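Local coordinates for hypothetical protein (Bacteroides ovatus, PDB 4EPS) that is probably a component of the fimbrium tip, the end of a filamentous cell-surface appendage that mediates adhesion and biofilm formation, at residues T38-G43 with A90-Q95; L398-F403 with E408-Q413. One frame throughout, in Å; residues are numbered along the deposited sequence.

How the contacts relate
Each contact rests on its own pair of aromatic rings, and the two lie far apart, with centres about 43 Å from each other and nearest atoms about 27 Å apart; they share no helix or strand. Contact 1 is partly buried: a loop meets the end of strand 87-92 within the fimbrillin-like part of the chain, and its rings meet edge to face. Contact 2 is a surface contact between two consecutive helices, where the rings meet at an oblique angle. In contact 1 the tyrosine hydroxyl is hydrogen-bonded to D44, which follows segment 38-43 in the same loop; in contact 2 the two rings meet through apolar carbons alone.

Contact 1 (T38-G43 with A90-Q95); sequences TTFTQG and AYYPYQ
F40 turns the edge of its ring toward the face of Y92 in a T-shaped pair. The rim atom CE1 of F40 does the touching and lies 4.0 Å from CD2 of Y92, displaced from the middle of the tyrosine ring toward its rim. The planes are inclined at 68° and the centroids of the F40 and Y92 rings are 5.6 Å apart, with the hydrogen on CE1 directed at the tyrosine face. The other face of Y92 is taken by P93, whose CB sits 3.7 Å above the ring plane, over its centre; the peptide bond joining Y92 to P93 is cis, which brings the two rings of neighbouring residues together. F40 is flanked in turn by T38, with CG2 of T38 3.8 Å above the F40 ring plane. The loop before strand 45-52 is laid against the end of strand 87-92, which pairs with strands 45-52 and 135-145 within the fimbrillin-like part of the chain, and L155 of strand 148-174 touches both rings. F40 CA and Y92 CA are 10.2 Å apart; the long side chain of phenylalanine spans that distance and offers a C-H edge, and it also meets W72 edge to face. Y92, with CG anti to its backbone N (chi1 172°), carries its ring toward the loop, and its hydroxyl hydrogen-bonds to OD1 of D44, just beyond the loop segment.

Contact 2 (L398-F403 with E408-Q413); sequences LYYDTF and ECFQYQ
Y400 overlaps F410 through the near side of its ring and through the CB atom that carries it. CD1 of Y400 comes within 3.8 Å of CE2 of F410, and CB of Y400 lies 4.1 Å from CZ of F410. CE2 and CZ, on one side of the phenylalanine's far end, therefore lie against CB and CD1 at the base of the tyrosine ring. The centroids of the Y400 and F410 rings are 5.6 Å apart and the planes nearly perpendicular, at 80°, yet each ring meets the other obliquely; the contact is van der Waals packing between apolar carbons. Two torsions set up the meeting: CG of Y400 lies opposite its backbone N (chi1 -180°), which leaves both CB and the CD1 side of the ring within touch of the phenylalanine, whereas F410 has CG anti to its carbonyl carbon (chi1 -61°), which sends its ring out from helix 408-419 toward helix 389-403. These two helices follow one another through a short linker, a helix-loop-helix arrangement in which the last turn of the first helix meets the start of the second. The nearest CA pair across the two segments is Y400 and F410, with CA atoms 9.8 Å apart, a gap that needs large side chains from both helices. Phenylalanine suits position 410 because it also packs on L396 of the first helix, while C409 SG lies 4.3 Å above one face of the F410 ring, offset toward the rim. Tyrosine suits the partly exposed position 400, where an aromatic ring can give its near side to F410 and still carry a polar hydroxyl at its far end; its side chain also touches D406 of the linker. Helix 389-403 is placed against helix 354-359 by Y399, which meets W357 edge to face.

Contact 1 (T38-G43 with A90-Q95)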
# COMPACT_ATOMS: atom_id res chain seq x y z
N THR A 38 2.24 40.23 -6.88
CA THR A 38 2.31 40.87 -5.58
C THR A 38 0.94 41.38 -5.18
O THR A 38 0.26 42.04 -5.97
CB THR A 38 3.35 42.02 -5.67
OG1 THR A 38 4.65 41.46 -5.91
CG2 THR A 38 3.35 42.92 -4.45
N THR A 39 0.50 41.10 -3.97
CA THR A 39 -0.83 41.59 -3.58
C THR A 39 -0.76 42.91 -2.77
O THR A 39 -1.76 43.63 -2.70
CB THR A 39 -1.60 40.48 -2.82
OG1 THR A 39 -2.92 40.94 -2.55
CG2 THR A 39 -0.90 40.05 -1.51
N PHE A 40 0.42 43.20 -2.16
CA PHE A 40 0.74 44.33 -1.28
C PHE A 40 0.20 44.06 0.14
O PHE A 40 -0.66 43.21 0.34
CB PHE A 40 0.28 45.70 -1.82
CG PHE A 40 0.89 46.04 -3.16
CD1 PHE A 40 2.21 46.46 -3.26
CD2 PHE A 40 0.15 45.92 -4.33
CE1 PHE A 40 2.79 46.74 -4.50
CE2 PHE A 40 0.72 46.22 -5.58
CZ PHE A 40 2.03 46.62 -5.65
N THR A 41 0.75 44.76 1.13
CA THR A 41 0.41 44.55 2.54
C THR A 41 0.45 45.89 3.27
O THR A 41 1.08 46.84 2.78
CB THR A 41 1.37 43.49 3.14
OG1 THR A 41 0.94 43.16 4.46
CG2 THR A 41 2.82 43.94 3.15
N GLN A 42 -0.20 45.97 4.45
CA GLN A 42 -0.21 47.21 5.24
C GLN A 42 1.21 47.72 5.46
O GLN A 42 2.08 46.95 5.88
CB GLN A 42 -0.91 46.99 6.60
CG GLN A 42 -1.12 48.34 7.30
CD GLN A 42 -1.78 48.22 8.64
OE1 GLN A 42 -1.74 47.17 9.28
NE2 GLN A 42 -2.35 49.34 9.10
N GLY A 43 1.44 48.99 5.16
CA GLY A 43 2.76 49.58 5.34
C GLY A 43 3.55 49.77 4.05
O GLY A 43 4.44 50.60 4.01
N ALA A 90 4.00 55.79 -11.38
CA ALA A 90 4.14 55.32 -10.00
C ALA A 90 5.23 54.26 -9.91
O ALA A 90 5.49 53.55 -10.89
CB ALA A 90 2.83 54.77 -9.46
N TYR A 91 5.85 54.14 -8.74
CA TYR A 91 6.86 53.10 -8.51
C TYR A 91 6.76 52.60 -7.09
O TYR A 91 6.30 53.31 -6.19
CB TYR A 91 8.30 53.60 -8.82
CG TYR A 91 8.84 54.51 -7.73
CD1 TYR A 91 8.39 55.83 -7.62
CD2 TYR A 91 9.70 54.03 -6.75
CE1 TYR A 91 8.83 56.66 -6.59
CE2 TYR A 91 10.11 54.84 -5.69
CZ TYR A 91 9.69 56.16 -5.62
OH TYR A 91 10.06 56.96 -4.58
N TYR A 92 7.28 51.40 -6.91
CA TYR A 92 7.38 50.72 -5.63
C TYR A 92 8.80 50.12 -5.51
O TYR A 92 9.24 49.53 -6.50
CB TYR A 92 6.33 49.58 -5.58
CG TYR A 92 6.50 48.70 -4.36
CD1 TYR A 92 7.38 47.61 -4.37
CD2 TYR A 92 5.86 49.01 -3.16
CE1 TYR A 92 7.62 46.87 -3.22
CE2 TYR A 92 6.06 48.25 -2.01
CZ TYR A 92 6.94 47.18 -2.05
OH TYR A 92 7.14 46.43 -0.92
N PRO A 93 9.43 50.07 -4.32
CA PRO A 93 9.03 50.70 -3.05
C PRO A 93 9.48 52.15 -3.00
O PRO A 93 10.57 52.48 -3.49
CB PRO A 93 9.74 49.85 -1.99
CG PRO A 93 11.03 49.38 -2.69
CD PRO A 93 10.73 49.37 -4.19
N TYR A 94 8.65 53.01 -2.40
CA TYR A 94 8.93 54.44 -2.24
C TYR A 94 10.32 54.67 -1.67
O TYR A 94 10.71 53.99 -0.71
CB TYR A 94 7.87 55.06 -1.30
CG TYR A 94 8.19 56.47 -0.87
CD1 TYR A 94 7.97 57.55 -1.72
CD2 TYR A 94 8.67 56.74 0.41
CE1 TYR A 94 8.27 58.85 -1.34
CE2 TYR A 94 8.96 58.05 0.81
CZ TYR A 94 8.76 59.10 -0.07
OH TYR A 94 9.05 60.38 0.32
N GLN A 95 11.05 55.63 -2.25
CA GLN A 95 12.39 56.09 -1.85
C GLN A 95 12.28 57.57 -1.51
O GLN A 95 11.72 58.33 -2.31
CB GLN A 95 13.42 55.87 -2.99
CG GLN A 95 13.53 54.42 -3.52
CD GLN A 95 14.05 53.44 -2.50
OE1 GLN A 95 15.19 53.54 -2.03
NE2 GLN A 95 13.23 52.47 -2.13

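Contact 2 (L398-F403 with E408-Q413)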
# COMPACT_ATOMS: atom_id res chain seq x y z
N LEU A 398 7.80 26.87 30.14
CA LEU A 398 7.12 27.94 30.87
C LEU A 398 7.79 28.16 32.24
O LEU A 398 7.98 29.31 32.64
CB LEU A 398 5.62 27.64 31.04
CG LEU A 398 4.76 27.68 29.78
CD1 LEU A 398 3.36 27.21 30.09
CD2 LEU A 398 4.70 29.08 29.20
N TYR A 399 8.21 27.06 32.91
CA TYR A 399 8.93 27.13 34.18
C TYR A 399 10.28 27.82 33.95
O TYR A 399 10.66 28.68 34.74
CB TYR A 399 9.13 25.73 34.78
CG TYR A 399 9.84 25.74 36.12
CD1 TYR A 399 11.23 25.69 36.19
CD2 TYR A 399 9.12 25.74 37.31
CE1 TYR A 399 11.89 25.68 37.42
CE2 TYR A 399 9.77 25.71 38.54
CZ TYR A 399 11.15 25.69 38.59
OH TYR A 399 11.79 25.68 39.81
N TYR A 400 10.99 27.43 32.88
CA TYR A 400 12.28 28.04 32.55
C TYR A 400 12.13 29.56 32.30
O TYR A 400 12.94 30.34 32.79
CB TYR A 400 12.96 27.36 31.35
CG TYR A 400 14.30 28.00 31.03
CD1 TYR A 400 15.44 27.68 31.75
CD2 TYR A 400 14.40 29.01 30.07
CE1 TYR A 400 16.66 28.30 31.50
CE2 TYR A 400 15.61 29.65 29.82
CZ TYR A 400 16.74 29.28 30.52
OH TYR A 400 17.94 29.90 30.26
N ASP A 401 11.08 29.96 31.56
CA ASP A 401 10.79 31.36 31.23
C ASP A 401 10.64 32.22 32.49
O ASP A 401 10.99 33.40 32.47
CB ASP A 401 9.50 31.45 30.40
CG ASP A 401 9.62 30.92 28.97
OD1 ASP A 401 10.76 30.66 28.52
OD2 ASP A 401 8.57 30.78 28.30
N THR A 402 10.17 31.62 33.58
CA THR A 402 9.95 32.28 34.87
C THR A 402 11.22 32.27 35.75
O THR A 402 11.55 33.32 36.29
CB THR A 402 8.76 31.60 35.60
OG1 THR A 402 7.63 31.59 34.73
CG2 THR A 402 8.37 32.31 36.90
N PHE A 403 11.89 31.12 35.91
CA PHE A 403 13.00 30.98 36.86
C PHE A 403 14.42 30.97 36.25
O PHE A 403 15.39 31.18 37.00
CB PHE A 403 12.80 29.73 37.73
CG PHE A 403 11.52 29.77 38.52
CD1 PHE A 403 11.44 30.52 39.70
CD2 PHE A 403 10.38 29.12 38.08
CE1 PHE A 403 10.24 30.58 40.42
CE2 PHE A 403 9.19 29.18 38.80
CZ PHE A 403 9.13 29.91 39.97
N GLU A 408 19.85 20.15 34.04
CA GLU A 408 20.68 19.26 33.23
C GLU A 408 19.90 18.63 32.06
O GLU A 408 20.47 18.45 30.99
CB GLU A 408 21.33 18.17 34.09
CG GLU A 408 22.32 18.71 35.11
CD GLU A 408 21.79 19.04 36.50
OE1 GLU A 408 20.69 19.63 36.61
OE2 GLU A 408 22.50 18.75 37.49
N CYS A 409 18.59 18.34 32.24
CA CYS A 409 17.77 17.73 31.16
C CYS A 409 17.75 18.61 29.89
O CYS A 409 17.71 18.06 28.79
CB CYS A 409 16.36 17.41 31.64
SG CYS A 409 15.40 18.86 32.13
N PHE A 410 17.82 19.95 30.03
CA PHE A 410 17.86 20.86 28.88
C PHE A 410 19.17 20.74 28.10
O PHE A 410 19.15 20.95 26.88
CB PHE A 410 17.70 22.33 29.32
CG PHE A 410 16.40 22.68 30.01
CD1 PHE A 410 15.18 22.26 29.49
CD2 PHE A 410 16.39 23.51 31.13
CE1 PHE A 410 13.98 22.60 30.12
CE2 PHE A 410 15.19 23.87 31.74
CZ PHE A 410 13.99 23.41 31.23
N GLN A 411 20.29 20.42 28.80
CA GLN A 411 21.60 20.27 28.15
C GLN A 411 21.63 19.00 27.33
O GLN A 411 22.15 19.01 26.22
CB GLN A 411 22.76 20.30 29.17
CG GLN A 411 24.17 20.30 28.53
CD GLN A 411 24.36 21.35 27.44
OE1 GLN A 411 24.45 22.55 27.71
NE2 GLN A 411 24.40 20.91 26.18
N TYR A 412 21.05 17.90 27.86
CA TYR A 412 20.99 16.63 27.14
C TYR A 412 20.08 16.78 25.93
O TYR A 412 20.41 16.22 24.87
CB TYR A 412 20.57 15.44 28.05
CG TYR A 412 21.64 15.13 29.07
CD1 TYR A 412 22.82 14.50 28.70
CD2 TYR A 412 21.54 15.61 30.38
CE1 TYR A 412 23.85 14.28 29.62
CE2 TYR A 412 22.57 15.41 31.30
CZ TYR A 412 23.72 14.75 30.92
OH TYR A 412 24.74 14.57 31.82
N GLN A 413 18.95 17.54 26.07
CA GLN A 413 18.02 17.80 24.97
C GLN A 413 18.76 18.55 23.85
O GLN A 413 18.64 18.20 22.66
CB GLN A 413 16.82 18.60 25.49
CG GLN A 413 15.69 18.83 24.49
CD GLN A 413 14.59 19.73 25.03
OE1 GLN A 413 14.84 20.75 25.69
NE2 GLN A 413 13.33 19.36 24.77